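Local atomic coordinates of Poly(A) ribonuclease pop2 (Schizosaccharomyces pombe, PDB entry 3G0Z), a protein that removes poly(A) tails from mRNA as a metal-dependent 3'-exoribonuclease, the catalytic component of the CCR4-NOT deadenylase complex. Residues S49-F54 against G170-Y175. Sequence-based numbering, arbitrary orientation.
Sequences SMDTEF and GYDFAY. With ZN (zinc ion), chain B.
Met50 opens the contact by lowering its methyl group onto helix 170-175: CE lies 3.7 Å from Asp172 CB and meets the Phe173 ring obliquely at CE1. CG stands anti to the backbone N (chi1 168°), and a bend at chi3 carries CE to this spot. Asp51 projects from the other side of the strand and binds the zinc ion through OD2 (2.2 Å). Its OD1 accepts a hydrogen bond from a water that also coordinates the zinc, and sits 4.4 Å from OD2 of Asp172, probably a ligand of the catalytic magnesium, so the pair may share a cation; a manganese ion lies close to Asp51. Thr52 turns back to the helix, and its OG1 donates to Asp172 OD1 at 2.7 Å, approaching from above the carboxylate plane and helping to fix that group's rotation. Glu53 OE2 reaches the zinc by a long metal bond (2.7 Å). Phe54 lays CZ over one face of Tyr171, 3.5 Å from Tyr171 CD2, the planes 18° apart but offset, the rings barely overlapping. Phe54 CD2 meets Tyr175 CE1 obliquely at 3.4 Å. Tyr175 OH is hydrogen-bonded to Leu83 O. With Phe54 cut back to alanine, both tyrosine rings would probably lose a packing partner, opening a gap at the strand end. Strand and helix, crossing at 87°, supply three of the four DEDD residues of this RNase H-like exonuclease fold, helix 238-257 adding the zinc ligand Asp241.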
loop_
_atom_site.group_PDB
_atom_site.type_symbol
_atom_site.label_atom_id
_atom_site.label_comp_id
_atom_site.label_asym_id
_atom_site.label_seq_id
_atom_site.Cartn_x
_atom_site.Cartn_y
_atom_site.Cartn_z
ATOM N N SER A 49 -0.075 2.192 7.818
ATOM C CA SER A 49 0.743 2.520 6.651
ATOM C C SER A 49 0.840 1.316 5.732
ATOM O O SER A 49 1.105 0.193 6.168
ATOM C CB SER A 49 2.143 2.998 7.062
ATOM O OG SER A 49 2.040 4.168 7.858
ATOM N N MET A 50 0.628 1.545 4.450
ATOM C CA MET A 50 0.619 0.437 3.524
ATOM C C MET A 50 1.563 0.626 2.340
ATOM O O MET A 50 1.802 1.739 1.882
ATOM C CB MET A 50 -0.781 0.198 2.996
ATOM C CG MET A 50 -0.766 -0.750 1.806
ATOM S SD MET A 50 -2.356 -0.913 1.007
ATOM C CE MET A 50 -2.952 0.768 1.023
ATOM N N ASP A 51 2.080 -0.492 1.851
ATOM C CA ASP A 51 2.793 -0.521 0.603
ATOM C C ASP A 51 2.451 -1.831 -0.138
ATOM O O ASP A 51 2.002 -2.803 0.488
ATOM C CB ASP A 51 4.280 -0.439 0.863
ATOM C CG ASP A 51 5.068 -0.515 -0.407
ATOM O OD1 ASP A 51 5.004 0.459 -1.174
ATOM O OD2 ASP A 51 5.705 -1.559 -0.654
ATOM N N THR A 52 2.620 -1.853 -1.460
ATOM C CA THR A 52 2.327 -3.058 -2.256
ATOM C C THR A 52 3.454 -3.377 -3.229
ATOM O O THR A 52 4.159 -2.478 -3.663
ATOM C CB THR A 52 1.018 -2.923 -3.094
ATOM O OG1 THR A 52 1.163 -1.870 -4.054
ATOM C CG2 THR A 52 -0.189 -2.636 -2.206
ATOM N N GLU A 53 3.634 -4.661 -3.542
ATOM C CA GLU A 53 4.517 -5.079 -4.629
ATOM C C GLU A 53 3.685 -5.862 -5.629
ATOM O O GLU A 53 2.985 -6.810 -5.261
ATOM C CB GLU A 53 5.662 -5.973 -4.132
ATOM C CG GLU A 53 6.649 -5.278 -3.228
ATOM C CD GLU A 53 7.412 -4.161 -3.936
ATOM O OE1 GLU A 53 7.112 -3.847 -5.107
ATOM O OE2 GLU A 53 8.320 -3.586 -3.306
ATOM N N PHE A 54 3.748 -5.455 -6.887
ATOM C CA PHE A 54 3.089 -6.186 -7.963
ATOM C C PHE A 54 4.083 -6.313 -9.127
ATOM O O PHE A 54 5.138 -5.688 -9.111
ATOM C CB PHE A 54 1.807 -5.463 -8.388
ATOM C CG PHE A 54 2.012 -4.020 -8.741
ATOM C CD1 PHE A 54 2.413 -3.654 -10.017
ATOM C CD2 PHE A 54 1.802 -3.023 -7.795
ATOM C CE1 PHE A 54 2.610 -2.316 -10.348
ATOM C CE2 PHE A 54 1.990 -1.684 -8.114
ATOM C CZ PHE A 54 2.394 -1.330 -9.394
ATOM N N GLY A 170 -2.551 5.609 -5.649
ATOM C CA GLY A 170 -3.507 5.092 -6.610
ATOM C C GLY A 170 -3.401 3.578 -6.698
ATOM O O GLY A 170 -4.390 2.858 -6.597
ATOM N N TYR A 171 -2.181 3.097 -6.857
ATOM C CA TYR A 171 -1.932 1.685 -7.048
ATOM C C TYR A 171 -2.256 0.870 -5.809
ATOM O O TYR A 171 -2.902 -0.175 -5.897
ATOM C CB TYR A 171 -0.486 1.465 -7.465
ATOM C CG TYR A 171 -0.290 1.492 -8.964
ATOM C CD1 TYR A 171 0.194 2.628 -9.604
ATOM C CD2 TYR A 171 -0.604 0.385 -9.742
ATOM C CE1 TYR A 171 0.368 2.655 -10.974
ATOM C CE2 TYR A 171 -0.423 0.401 -11.112
ATOM C CZ TYR A 171 0.061 1.538 -11.724
ATOM O OH TYR A 171 0.235 1.556 -13.094
ATOM N N ASP A 172 -1.809 1.352 -4.658
ATOM C CA ASP A 172 -2.044 0.656 -3.395
ATOM C C ASP A 172 -3.533 0.494 -3.102
ATOM O O ASP A 172 -4.014 -0.626 -2.877
ATOM C CB ASP A 172 -1.357 1.391 -2.236
ATOM C CG ASP A 172 0.164 1.291 -2.300
ATOM O OD1 ASP A 172 0.687 0.707 -3.271
ATOM O OD2 ASP A 172 0.839 1.800 -1.382
ATOM N N PHE A 173 -4.271 1.598 -3.085
ATOM C CA PHE A 173 -5.692 1.499 -2.773
ATOM C C PHE A 173 -6.441 0.704 -3.856
ATOM O O PHE A 173 -7.342 -0.056 -3.552
ATOM C CB PHE A 173 -6.325 2.870 -2.576
ATOM C CG PHE A 173 -5.906 3.566 -1.312
ATOM C CD1 PHE A 173 -6.039 2.943 -0.081
ATOM C CD2 PHE A 173 -5.403 4.857 -1.353
ATOM C CE1 PHE A 173 -5.665 3.597 1.084
ATOM C CE2 PHE A 173 -5.032 5.525 -0.184
ATOM C CZ PHE A 173 -5.164 4.887 1.032
ATOM N N ALA A 174 -6.062 0.890 -5.115
ATOM C CA ALA A 174 -6.684 0.161 -6.217
ATOM C C ALA A 174 -6.590 -1.356 -6.038
ATOM O O ALA A 174 -7.571 -2.076 -6.276
ATOM C CB ALA A 174 -6.079 0.583 -7.562
ATOM N N TYR A 175 -5.423 -1.848 -5.626
ATOM C CA TYR A 175 -5.279 -3.280 -5.381
ATOM C C TYR A 175 -6.153 -3.752 -4.232
ATOM O O TYR A 175 -6.707 -4.850 -4.285
ATOM C CB TYR A 175 -3.819 -3.679 -5.135
ATOM C CG TYR A 175 -3.116 -4.098 -6.399
ATOM C CD1 TYR A 175 -2.136 -3.288 -6.985
ATOM C CD2 TYR A 175 -3.458 -5.294 -7.036
ATOM C CE1 TYR A 175 -1.494 -3.678 -8.178
ATOM C CE2 TYR A 175 -2.825 -5.694 -8.213
ATOM C CZ TYR A 175 -1.848 -4.873 -8.784
ATOM O OH TYR A 175 -1.227 -5.272 -9.951
HETATM ZN ZN ZN B . 7.235 -1.349 -2.289
HETATM O O HOH W 1 6.045 0.270 -3.802
#